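Local coordinates for Can2 (PDB 7BDV), which binds cyclic tetra-adenylate and acts as a dual-specificity nuclease that potentiates type III CRISPR defence, at residues D12-L17 / V26-Q31; A90-T95 / D107-N112; R187-A192 / C292-F297. All blocks are in the same frame, centred on the assembly; numbering follows the deposited sequence.

In the fold
Along the chain the three contacts follow one another without interleaving. Contacts 1 and 2, with centres about 13 Å apart, share the CARF-domain sheet, in which strands 13-17 and 90-93 are parallel neighbours; Thr13 O and Ile91 N, 2.7 Å apart, make a probable backbone hydrogen bond between them. Helix 23-31 packs on one face of this sheet and helix 99-111 on the other. Contact 3 lies across the chain's centre, about 47 Å and 55 Å from contacts 1 and 2 (centre to centre), and brings helix 182-193 onto a loop of the endonuclease domain. Its nearest atom is about 23 Å from the nucleic acid, so effects of cyclic tetra-adenylate there are probably relayed through the chain.

Contact 1 of 3, residues D12-L17 / V26-Q31; sequences DTYVCL and VIPVIQ
Tyr14 lays its ring obliquely against Pro28 and Val29 of the helix, one side of the phenol meeting each residue. On the CD2/CE2 side the partner is a single methyl: CG2 of Val29 comes within 3.2 Å of Tyr14 CE2, while Tyr14 CD2 is 3.7 Å from that same Val29 CG2. The first value is shorter than usual for two carbons and so doubtful in its exact size. On the other side and at the hydroxyl end lies the pyrrolidine. Tyr14 OH sits 3.6 Å from Pro28 CG, and Tyr14 CE1 is 4.2 Å from Pro28 CB; the two side chains cross at about a right angle. The tyrosine gets there by extending its CG anti to the backbone N (chi1 172°), which carries the ring from strand 13-17 across to the helix, the closest CA atoms, those of Tyr14 and Val29, being 8.5 Å apart. This is the first strand-to-helix step of a beta-alpha-beta unit formed by strand 13-17, helix 23-31 and strand 36-41, part of the Rossmann-like core of the CARF domain. Helix 23-31 is kinked at this point: Pro28 has no N-H to give, and Val29 N makes a weak bond to Val26 O. Although the contact itself is apolar, the phenol hydroxyl is held by two polar partners, Asn93 ND2 on the neighbouring strand and the backbone O of Asn25, one residue before Val26 in the same helix. These two bonds hold the hydroxyl end of the ring beside the Pro28 pyrrolidine. Val29 is also packed against Phe52 of helix 47-55, and the nearest atom of the contact lies about 6 Å from the bound nucleotide.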
loop_
_atom_site.group_PDB
_atom_site.type_symbol
_atom_site.label_atom_id
_atom_site.label_comp_id
_atom_site.label_asym_id
_atom_site.label_seq_id
_atom_site.Cartn_x
_atom_site.Cartn_y
_atom_site.Cartn_z
ATOM N N ASP A 12 8.942 -1.373 -36.594
ATOM C CA ASP A 12 9.103 -2.834 -36.325
ATOM C C ASP A 12 9.445 -3.121 -34.847
ATOM O O ASP A 12 9.194 -4.243 -34.377
ATOM C CB ASP A 12 10.206 -3.402 -37.221
ATOM N N THR A 13 10.045 -2.159 -34.142
ATOM C CA THR A 13 10.785 -2.397 -32.879
ATOM C C THR A 13 10.186 -1.517 -31.781
ATOM O O THR A 13 10.165 -0.285 -31.950
ATOM C CB THR A 13 12.286 -2.165 -33.104
ATOM O OG1 THR A 13 12.758 -3.101 -34.089
ATOM C CG2 THR A 13 13.094 -2.316 -31.837
ATOM N N TYR A 14 9.707 -2.136 -30.713
ATOM C CA TYR A 14 9.073 -1.474 -29.545
ATOM C C TYR A 14 10.077 -1.492 -28.387
ATOM O O TYR A 14 10.562 -2.570 -28.013
ATOM C CB TYR A 14 7.756 -2.197 -29.292
ATOM C CG TYR A 14 7.000 -1.832 -28.051
ATOM C CD1 TYR A 14 6.208 -0.709 -28.009
ATOM C CD2 TYR A 14 7.025 -2.650 -26.944
ATOM C CE1 TYR A 14 5.429 -0.414 -26.898
ATOM C CE2 TYR A 14 6.271 -2.367 -25.814
ATOM C CZ TYR A 14 5.503 -1.221 -25.786
ATOM O OH TYR A 14 4.767 -0.920 -24.680
ATOM N N VAL A 15 10.461 -0.317 -27.908
ATOM C CA VAL A 15 11.473 -0.162 -26.832
ATOM C C VAL A 15 10.738 0.246 -25.558
ATOM O O VAL A 15 10.040 1.299 -25.571
ATOM C CB VAL A 15 12.567 0.841 -27.216
ATOM C CG1 VAL A 15 13.584 1.043 -26.101
ATOM C CG2 VAL A 15 13.255 0.436 -28.511
ATOM N N CYS A 16 10.869 -0.529 -24.490
ATOM C CA CYS A 16 10.229 -0.121 -23.222
ATOM C C CYS A 16 11.175 -0.245 -22.037
ATOM O O CYS A 16 12.184 -1.004 -22.079
ATOM C CB CYS A 16 8.870 -0.765 -23.040
ATOM S SG CYS A 16 8.866 -2.536 -23.320
ATOM N N LEU A 17 10.890 0.577 -21.030
ATOM C CA LEU A 17 11.743 0.728 -19.822
ATOM C C LEU A 17 11.052 -0.027 -18.699
ATOM O O LEU A 17 9.961 0.416 -18.312
ATOM C CB LEU A 17 11.857 2.222 -19.478
ATOM C CG LEU A 17 12.757 3.064 -20.363
ATOM C CD1 LEU A 17 12.398 2.920 -21.823
ATOM C CD2 LEU A 17 12.671 4.524 -19.957
ATOM N N VAL A 26 3.017 -3.552 -21.231
ATOM C CA VAL A 26 2.391 -4.835 -21.670
ATOM C C VAL A 26 1.117 -4.535 -22.463
ATOM O O VAL A 26 0.864 -5.236 -23.456
ATOM C CB VAL A 26 2.144 -5.752 -20.460
ATOM C CG1 VAL A 26 1.159 -6.868 -20.742
ATOM C CG2 VAL A 26 3.438 -6.301 -19.917
ATOM N N ILE A 27 0.328 -3.536 -22.037
ATOM C CA ILE A 27 -0.992 -3.241 -22.635
ATOM C C ILE A 27 -0.850 -2.966 -24.133
ATOM O O ILE A 27 -1.602 -3.533 -24.918
ATOM C CB ILE A 27 -1.717 -2.119 -21.865
ATOM C CG1 ILE A 27 -2.230 -2.624 -20.507
ATOM C CG2 ILE A 27 -2.832 -1.544 -22.705
ATOM N N PRO A 28 0.071 -2.095 -24.602
ATOM C CA PRO A 28 0.254 -1.892 -26.040
ATOM C C PRO A 28 0.684 -3.133 -26.854
ATOM O O PRO A 28 0.346 -3.212 -28.018
ATOM C CB PRO A 28 1.326 -0.803 -26.108
ATOM C CG PRO A 28 1.236 -0.113 -24.759
ATOM C CD PRO A 28 0.951 -1.228 -23.801
ATOM N N VAL A 29 1.410 -4.055 -26.244
ATOM C CA VAL A 29 1.949 -5.306 -26.881
ATOM C C VAL A 29 0.807 -6.316 -27.058
ATOM O O VAL A 29 0.785 -7.001 -28.111
ATOM C CB VAL A 29 3.112 -5.881 -26.044
ATOM C CG1 VAL A 29 3.509 -7.289 -26.470
ATOM C CG2 VAL A 29 4.317 -4.947 -26.090
ATOM N N ILE A 30 -0.113 -6.396 -26.094
ATOM C CA ILE A 30 -1.288 -7.312 -26.148
ATOM C C ILE A 30 -2.286 -6.772 -27.176
ATOM O O ILE A 30 -2.855 -7.597 -27.931
ATOM C CB ILE A 30 -1.945 -7.483 -24.760
ATOM C CG1 ILE A 30 -0.963 -7.946 -23.687
ATOM C CG2 ILE A 30 -3.142 -8.409 -24.852
ATOM C CD1 ILE A 30 -0.268 -9.243 -23.983
ATOM N N GLN A 31 -2.496 -5.445 -27.189
ATOM C CA GLN A 31 -3.425 -4.754 -28.109
ATOM C C GLN A 31 -2.983 -4.994 -29.563
ATOM O O GLN A 31 -3.848 -5.383 -30.366
ATOM C CB GLN A 31 -3.489 -3.264 -27.780
ATOM C CG GLN A 31 -4.550 -2.530 -28.588
ATOM C CD GLN A 31 -4.989 -1.235 -27.942
ATOM O OE1 GLN A 31 -5.473 -1.212 -26.808
ATOM N NE2 GLN A 31 -4.833 -0.137 -28.668
#

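Contact 2 of 3, residues A90-T95 / D107-N112; sequences AILNVT and DRFRHN. With nucleotides of chain E.
Strand 90-93, helix 99-111 and strand 116-120 form a beta-alpha-beta unit of the CARF domain, and Phe109 is the residue through which the end of this helix rests on the strand. The evidence for a CH-pi contact is direct: Leu92 CB stands over one face of the Phe109 ring, 3.7 Å from its centroid and 17° off the normal. Displacement is toward the CD2 side, where Leu92 CB and Phe109 CD2 approach to 3.5 Å. Leu92 CG then runs anti to the backbone N (chi1 175°), bringing the CD2 methyl of Leu92 to 4.1 Å from Phe109 CD1. Ala90, one strand repeat earlier, reaches the far part of the ring, with its CB 3.7 Å from Phe109 CE2. Across this layer the axes of the short segments approach to 9.5 Å at 141° between their directions.

At the C-terminal end of the strand, Asn93 OD1 accepts from Thr95 N at 3.1 Å, an Asx turn leading toward the ligand. Thr95 places its CG2 methyl 3.5 Å from O4' of nucleotide A1 of chain E, and its backbone O bonds to Lys99 of the second subunit. At the helix end, Asn112 ND2 donates to Arg108 O, which also accepts from Asn112 N. Arg110 forms a salt bridge with Asp107 of the second subunit. An apolar strand-helix layer behind a ligand-binding loop at the strand's C-terminal end is typical of Rossmann-like folds, here in its CARF form.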
loop_
_atom_site.group_PDB
_atom_site.type_symbol
_atom_site.label_atom_id
_atom_site.label_comp_id
_atom_site.label_asym_id
_atom_site.label_seq_id
_atom_site.Cartn_x
_atom_site.Cartn_y
_atom_site.Cartn_z
ATOM N N ALA A 90 12.589 2.189 -34.729
ATOM C CA ALA A 90 12.198 1.871 -33.347
ATOM C C ALA A 90 11.076 2.834 -32.933
ATOM O O ALA A 90 11.078 3.967 -33.419
ATOM C CB ALA A 90 13.410 1.979 -32.476
ATOM N N ILE A 91 10.171 2.401 -32.056
ATOM C CA ILE A 91 9.187 3.272 -31.334
ATOM C C ILE A 91 9.454 3.118 -29.827
ATOM O O ILE A 91 9.750 1.994 -29.395
ATOM C CB ILE A 91 7.742 2.913 -31.737
ATOM C CG1 ILE A 91 6.677 3.553 -30.846
ATOM C CG2 ILE A 91 7.555 1.411 -31.770
ATOM C CD1 ILE A 91 5.293 3.450 -31.419
ATOM N N LEU A 92 9.381 4.218 -29.074
ATOM C CA LEU A 92 9.666 4.256 -27.617
ATOM C C LEU A 92 8.344 4.356 -26.862
ATOM O O LEU A 92 7.540 5.246 -27.165
ATOM C CB LEU A 92 10.573 5.436 -27.278
ATOM C CG LEU A 92 10.840 5.639 -25.789
ATOM C CD1 LEU A 92 11.724 4.538 -25.263
ATOM C CD2 LEU A 92 11.492 6.990 -25.522
ATOM N N ASN A 93 8.150 3.451 -25.908
ATOM C CA ASN A 93 7.193 3.570 -24.783
ATOM C C ASN A 93 7.954 4.187 -23.608
ATOM O O ASN A 93 8.774 3.513 -23.046
ATOM C CB ASN A 93 6.540 2.237 -24.458
ATOM C CG ASN A 93 5.407 2.394 -23.456
ATOM O OD1 ASN A 93 5.339 3.384 -22.711
ATOM N ND2 ASN A 93 4.540 1.411 -23.423
ATOM N N VAL A 94 7.688 5.459 -23.299
ATOM C CA VAL A 94 8.468 6.269 -22.320
ATOM C C VAL A 94 7.755 6.230 -20.950
ATOM O O VAL A 94 8.161 6.982 -20.040
ATOM C CB VAL A 94 8.643 7.704 -22.869
ATOM C CG1 VAL A 94 7.346 8.504 -22.830
ATOM C CG2 VAL A 94 9.771 8.487 -22.191
ATOM N N THR A 95 6.739 5.380 -20.778
ATOM C CA THR A 95 5.873 5.341 -19.551
ATOM C C THR A 95 6.646 4.693 -18.387
ATOM O O THR A 95 6.496 5.104 -17.240
ATOM C CB THR A 95 4.559 4.572 -19.762
ATOM O OG1 THR A 95 4.070 4.751 -21.091
ATOM C CG2 THR A 95 3.492 4.973 -18.760
ATOM N N ASP A 107 15.003 11.973 -25.150
ATOM C CA ASP A 107 15.960 12.894 -25.812
ATOM C C ASP A 107 16.471 12.308 -27.144
ATOM O O ASP A 107 16.466 13.041 -28.144
ATOM C CB ASP A 107 17.135 13.219 -24.889
ATOM C CG ASP A 107 18.090 14.229 -25.502
ATOM O OD1 ASP A 107 17.767 15.436 -25.479
ATOM O OD2 ASP A 107 19.149 13.798 -26.029
ATOM N N ARG A 108 16.927 11.057 -27.158
ATOM C CA ARG A 108 17.551 10.428 -28.357
ATOM C C ARG A 108 16.471 10.057 -29.380
ATOM O O ARG A 108 16.740 10.177 -30.581
ATOM C CB ARG A 108 18.347 9.179 -27.980
ATOM C CG ARG A 108 19.463 9.422 -26.979
ATOM C CD ARG A 108 20.179 10.752 -27.161
ATOM N NE ARG A 108 20.781 10.842 -28.479
ATOM C CZ ARG A 108 21.113 11.969 -29.100
ATOM N NH1 ARG A 108 20.883 13.150 -28.544
ATOM N NH2 ARG A 108 21.668 11.910 -30.298
ATOM N N PHE A 109 15.287 9.634 -28.927
ATOM C CA PHE A 109 14.160 9.271 -29.817
ATOM C C PHE A 109 13.579 10.542 -30.446
ATOM O O PHE A 109 13.228 10.505 -31.636
ATOM C CB PHE A 109 13.139 8.410 -29.078
ATOM C CG PHE A 109 13.467 6.943 -29.108
ATOM C CD1 PHE A 109 14.438 6.421 -28.284
ATOM C CD2 PHE A 109 12.773 6.090 -29.941
ATOM C CE1 PHE A 109 14.731 5.062 -28.305
ATOM C CE2 PHE A 109 13.074 4.740 -29.982
ATOM C CZ PHE A 109 14.038 4.228 -29.153
ATOM N N ARG A 110 13.522 11.645 -29.705
ATOM C CA ARG A 110 13.059 12.947 -30.252
ATOM C C ARG A 110 14.076 13.436 -31.301
ATOM O O ARG A 110 13.663 13.815 -32.427
ATOM C CB ARG A 110 12.878 13.979 -29.138
ATOM C CG ARG A 110 12.310 15.305 -29.623
ATOM C CD ARG A 110 12.089 16.321 -28.514
ATOM N NE ARG A 110 13.358 16.725 -27.926
ATOM C CZ ARG A 110 13.509 17.256 -26.714
ATOM N NH1 ARG A 110 12.458 17.484 -25.942
ATOM N NH2 ARG A 110 14.723 17.557 -26.279
ATOM N N HIS A 111 15.366 13.418 -30.968
ATOM C CA HIS A 111 16.461 13.853 -31.871
ATOM C C HIS A 111 16.378 13.106 -33.215
ATOM O O HIS A 111 16.668 13.730 -34.241
ATOM C CB HIS A 111 17.821 13.702 -31.183
ATOM C CG HIS A 111 18.961 14.116 -32.049
ATOM N ND1 HIS A 111 19.386 15.434 -32.136
ATOM C CD2 HIS A 111 19.769 13.397 -32.863
ATOM C CE1 HIS A 111 20.397 15.505 -32.980
ATOM N NE2 HIS A 111 20.658 14.268 -33.430
ATOM N N ASN A 112 15.987 11.830 -33.208
ATOM C CA ASN A 112 15.867 10.970 -34.421
ATOM C C ASN A 112 14.441 10.962 -34.977
ATOM O O ASN A 112 14.143 10.050 -35.746
ATOM C CB ASN A 112 16.302 9.537 -34.138
ATOM C CG ASN A 112 17.795 9.389 -33.976
ATOM O OD1 ASN A 112 18.480 9.010 -34.921
ATOM N ND2 ASN A 112 18.319 9.744 -32.815
ATOM P P A E 1 6.962 3.017 -12.058
ATOM O OP1 A E 1 7.012 1.568 -12.505
ATOM O OP2 A E 1 6.139 3.130 -10.785
ATOM O "O5'" A E 1 6.320 3.899 -13.214
ATOM C "C5'" A E 1 5.043 3.498 -13.699
ATOM C "C4'" A E 1 4.500 4.633 -14.503
ATOM O "O4'" A E 1 3.422 4.132 -15.320
ATOM C "C3'" A E 1 3.881 5.780 -13.697
ATOM O "O3'" A E 1 3.828 6.911 -14.515
ATOM C "C2'" A E 1 2.438 5.329 -13.571
ATOM O "O2'" A E 1 1.594 6.428 -13.309
ATOM C "C1'" A E 1 2.237 4.821 -15.001
ATOM N N9 A E 1 1.167 3.917 -15.268
ATOM C C8 A E 1 0.393 3.948 -16.391
ATOM N N7 A E 1 -0.494 2.994 -16.429
ATOM C C5 A E 1 -0.266 2.274 -15.277
ATOM C C6 A E 1 -0.875 1.127 -14.751
ATOM N N6 A E 1 -1.867 0.476 -15.344
ATOM N N1 A E 1 -0.386 0.653 -13.592
ATOM C C2 A E 1 0.615 1.299 -12.999
ATOM N N3 A E 1 1.235 2.392 -13.370
ATOM C C4 A E 1 0.768 2.826 -14.550
#

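Contact 3 of 3, residues R187-A192 / C292-F297; sequences RLNWIA and CKTRHF
The Phe297 ring has Trp190 CA over one face and the Asn189 amide at its edge, close to the ring plane. Trp190 CA lies 4.0 Å from the ring centroid and 13° off the normal, a CH-pi contact made by the helix backbone itself. The indole meets the same phenylalanine obliquely, the five-membered ring and the Phe297 ring being inclined at 46°; Trp190 CD1 touches Phe297 CG at 3.6 Å. Segment 292-297 belongs to the endonuclease domain of the PDDEXK clan, directly after strand 286-291. Here Cys292 N and Lys293 N both bond to Asp278 OD2, a grouping consistent with the acidic residue and (D/E)xK element of that fold. Helix 182-193 thus packs on the loop that leaves this element.

Asn189 supplies the polar half of the contact. Its CG lies anti to the backbone N, which extends the amide between Phe297 and Thr294. On its other branch, Asn189 OD1 takes a hydrogen bond from Tyr331 and rests 3.4 Å from Thr294 CB. Outside the pair, Arg295 turns to a salt bridge with Glu243 of helix 231-254. The direct bond between the segments is bent: Asn189 ND2 reaches Thr294 O at 3.1 Å with an N-H...O angle of 147°, coming from above the carbonyl plane.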
loop_
_atom_site.group_PDB
_atom_site.type_symbol
_atom_site.label_atom_id
_atom_site.label_comp_id
_atom_site.label_asym_id
_atom_site.label_seq_id
_atom_site.Cartn_x
_atom_site.Cartn_y
_atom_site.Cartn_z
ATOM N N ARG A 187 -26.948 -11.330 14.028
ATOM C CA ARG A 187 -26.962 -12.367 15.091
ATOM C C ARG A 187 -26.864 -13.754 14.443
ATOM O O ARG A 187 -26.053 -14.551 14.940
ATOM C CB ARG A 187 -28.238 -12.225 15.930
ATOM C CG ARG A 187 -28.369 -13.242 17.053
ATOM C CD ARG A 187 -29.609 -13.063 17.903
ATOM N NE ARG A 187 -29.710 -14.229 18.780
ATOM C CZ ARG A 187 -30.366 -15.347 18.495
ATOM N NH1 ARG A 187 -31.051 -15.469 17.380
ATOM N NH2 ARG A 187 -30.354 -16.355 19.340
ATOM N N LEU A 188 -27.652 -14.045 13.408
ATOM C CA LEU A 188 -27.597 -15.367 12.730
ATOM C C LEU A 188 -26.227 -15.556 12.072
ATOM O O LEU A 188 -25.740 -16.687 12.100
ATOM C CB LEU A 188 -28.729 -15.469 11.704
ATOM C CG LEU A 188 -30.128 -15.540 12.291
ATOM C CD1 LEU A 188 -31.178 -15.591 11.179
ATOM C CD2 LEU A 188 -30.258 -16.749 13.196
ATOM N N ASN A 189 -25.622 -14.495 11.510
ATOM C CA ASN A 189 -24.262 -14.511 10.894
ATOM C C ASN A 189 -23.257 -14.981 11.945
ATOM O O ASN A 189 -22.397 -15.830 11.639
ATOM C CB ASN A 189 -23.827 -13.132 10.375
ATOM C CG ASN A 189 -22.861 -13.139 9.206
ATOM O OD1 ASN A 189 -23.013 -12.315 8.319
ATOM N ND2 ASN A 189 -21.867 -14.016 9.169
ATOM N N TRP A 190 -23.352 -14.423 13.151
ATOM C CA TRP A 190 -22.452 -14.725 14.287
ATOM C C TRP A 190 -22.596 -16.202 14.659
ATOM O O TRP A 190 -21.571 -16.915 14.646
ATOM C CB TRP A 190 -22.764 -13.803 15.457
ATOM C CG TRP A 190 -21.813 -13.970 16.592
ATOM C CD1 TRP A 190 -20.475 -14.244 16.533
ATOM C CD2 TRP A 190 -22.128 -13.816 17.985
ATOM N NE1 TRP A 190 -19.953 -14.318 17.793
ATOM C CE2 TRP A 190 -20.941 -14.064 18.704
ATOM C CE3 TRP A 190 -23.296 -13.507 18.698
ATOM C CZ2 TRP A 190 -20.886 -14.005 20.092
ATOM C CZ3 TRP A 190 -23.242 -13.445 20.074
ATOM C CH2 TRP A 190 -22.048 -13.686 20.759
ATOM N N ILE A 191 -23.823 -16.638 14.935
ATOM C CA ILE A 191 -24.173 -18.052 15.241
ATOM C C ILE A 191 -23.552 -18.971 14.178
ATOM O O ILE A 191 -22.976 -19.986 14.551
ATOM C CB ILE A 191 -25.699 -18.233 15.328
ATOM C CG1 ILE A 191 -26.278 -17.594 16.589
ATOM C CG2 ILE A 191 -26.094 -19.703 15.241
ATOM C CD1 ILE A 191 -27.743 -17.249 16.429
ATOM N N ALA A 192 -23.720 -18.648 12.902
ATOM C CA ALA A 192 -23.266 -19.468 11.758
ATOM C C ALA A 192 -21.734 -19.474 11.771
ATOM O O ALA A 192 -21.164 -20.540 11.527
ATOM C CB ALA A 192 -23.833 -18.955 10.452
ATOM N N CYS A 292 -16.431 -8.521 0.604
ATOM C CA CYS A 292 -17.866 -8.572 1.030
ATOM C C CYS A 292 -18.151 -9.751 1.970
ATOM O O CYS A 292 -19.322 -9.899 2.354
ATOM C CB CYS A 292 -18.786 -8.598 -0.182
ATOM S SG CYS A 292 -18.215 -9.752 -1.453
ATOM N N LYS A 293 -17.129 -10.531 2.349
ATOM C CA LYS A 293 -17.217 -11.590 3.389
ATOM C C LYS A 293 -17.464 -10.962 4.771
ATOM O O LYS A 293 -16.724 -10.048 5.135
ATOM C CB LYS A 293 -15.952 -12.450 3.413
ATOM C CG LYS A 293 -16.032 -13.715 2.574
ATOM N N THR A 294 -18.472 -11.453 5.492
ATOM C CA THR A 294 -18.751 -11.168 6.934
ATOM C C THR A 294 -18.449 -12.446 7.717
ATOM O O THR A 294 -19.312 -13.356 7.630
ATOM C CB THR A 294 -20.219 -10.759 7.173
ATOM O OG1 THR A 294 -20.685 -9.864 6.162
ATOM C CG2 THR A 294 -20.449 -10.083 8.508
ATOM N N ARG A 295 -17.270 -12.580 8.345
ATOM C CA ARG A 295 -16.915 -13.818 9.122
ATOM C C ARG A 295 -16.051 -13.534 10.361
ATOM O O ARG A 295 -15.731 -14.507 11.032
ATOM C CB ARG A 295 -16.229 -14.846 8.210
ATOM C CG ARG A 295 -17.062 -15.180 6.980
ATOM C CD ARG A 295 -16.693 -16.442 6.261
ATOM N NE ARG A 295 -17.258 -16.392 4.919
ATOM C CZ ARG A 295 -16.776 -17.027 3.851
ATOM N NH1 ARG A 295 -15.717 -17.817 3.959
ATOM N NH2 ARG A 295 -17.365 -16.870 2.674
ATOM N N HIS A 296 -15.669 -12.287 10.644
ATOM C CA HIS A 296 -14.799 -11.917 11.791
ATOM C C HIS A 296 -15.634 -11.134 12.809
ATOM O O HIS A 296 -16.029 -9.999 12.476
ATOM N N PHE A 297 -15.920 -11.745 13.967
ATOM C CA PHE A 297 -16.665 -11.133 15.104
ATOM C C PHE A 297 -15.794 -11.105 16.365
ATOM O O PHE A 297 -14.836 -11.897 16.456
ATOM C CB PHE A 297 -17.969 -11.891 15.392
ATOM C CG PHE A 297 -18.865 -12.054 14.197
ATOM C CD1 PHE A 297 -18.675 -13.101 13.307
ATOM C CD2 PHE A 297 -19.847 -11.117 13.920
ATOM C CE1 PHE A 297 -19.477 -13.228 12.186
ATOM C CE2 PHE A 297 -20.639 -11.238 12.790
ATOM C CZ PHE A 297 -20.438 -12.284 11.919
#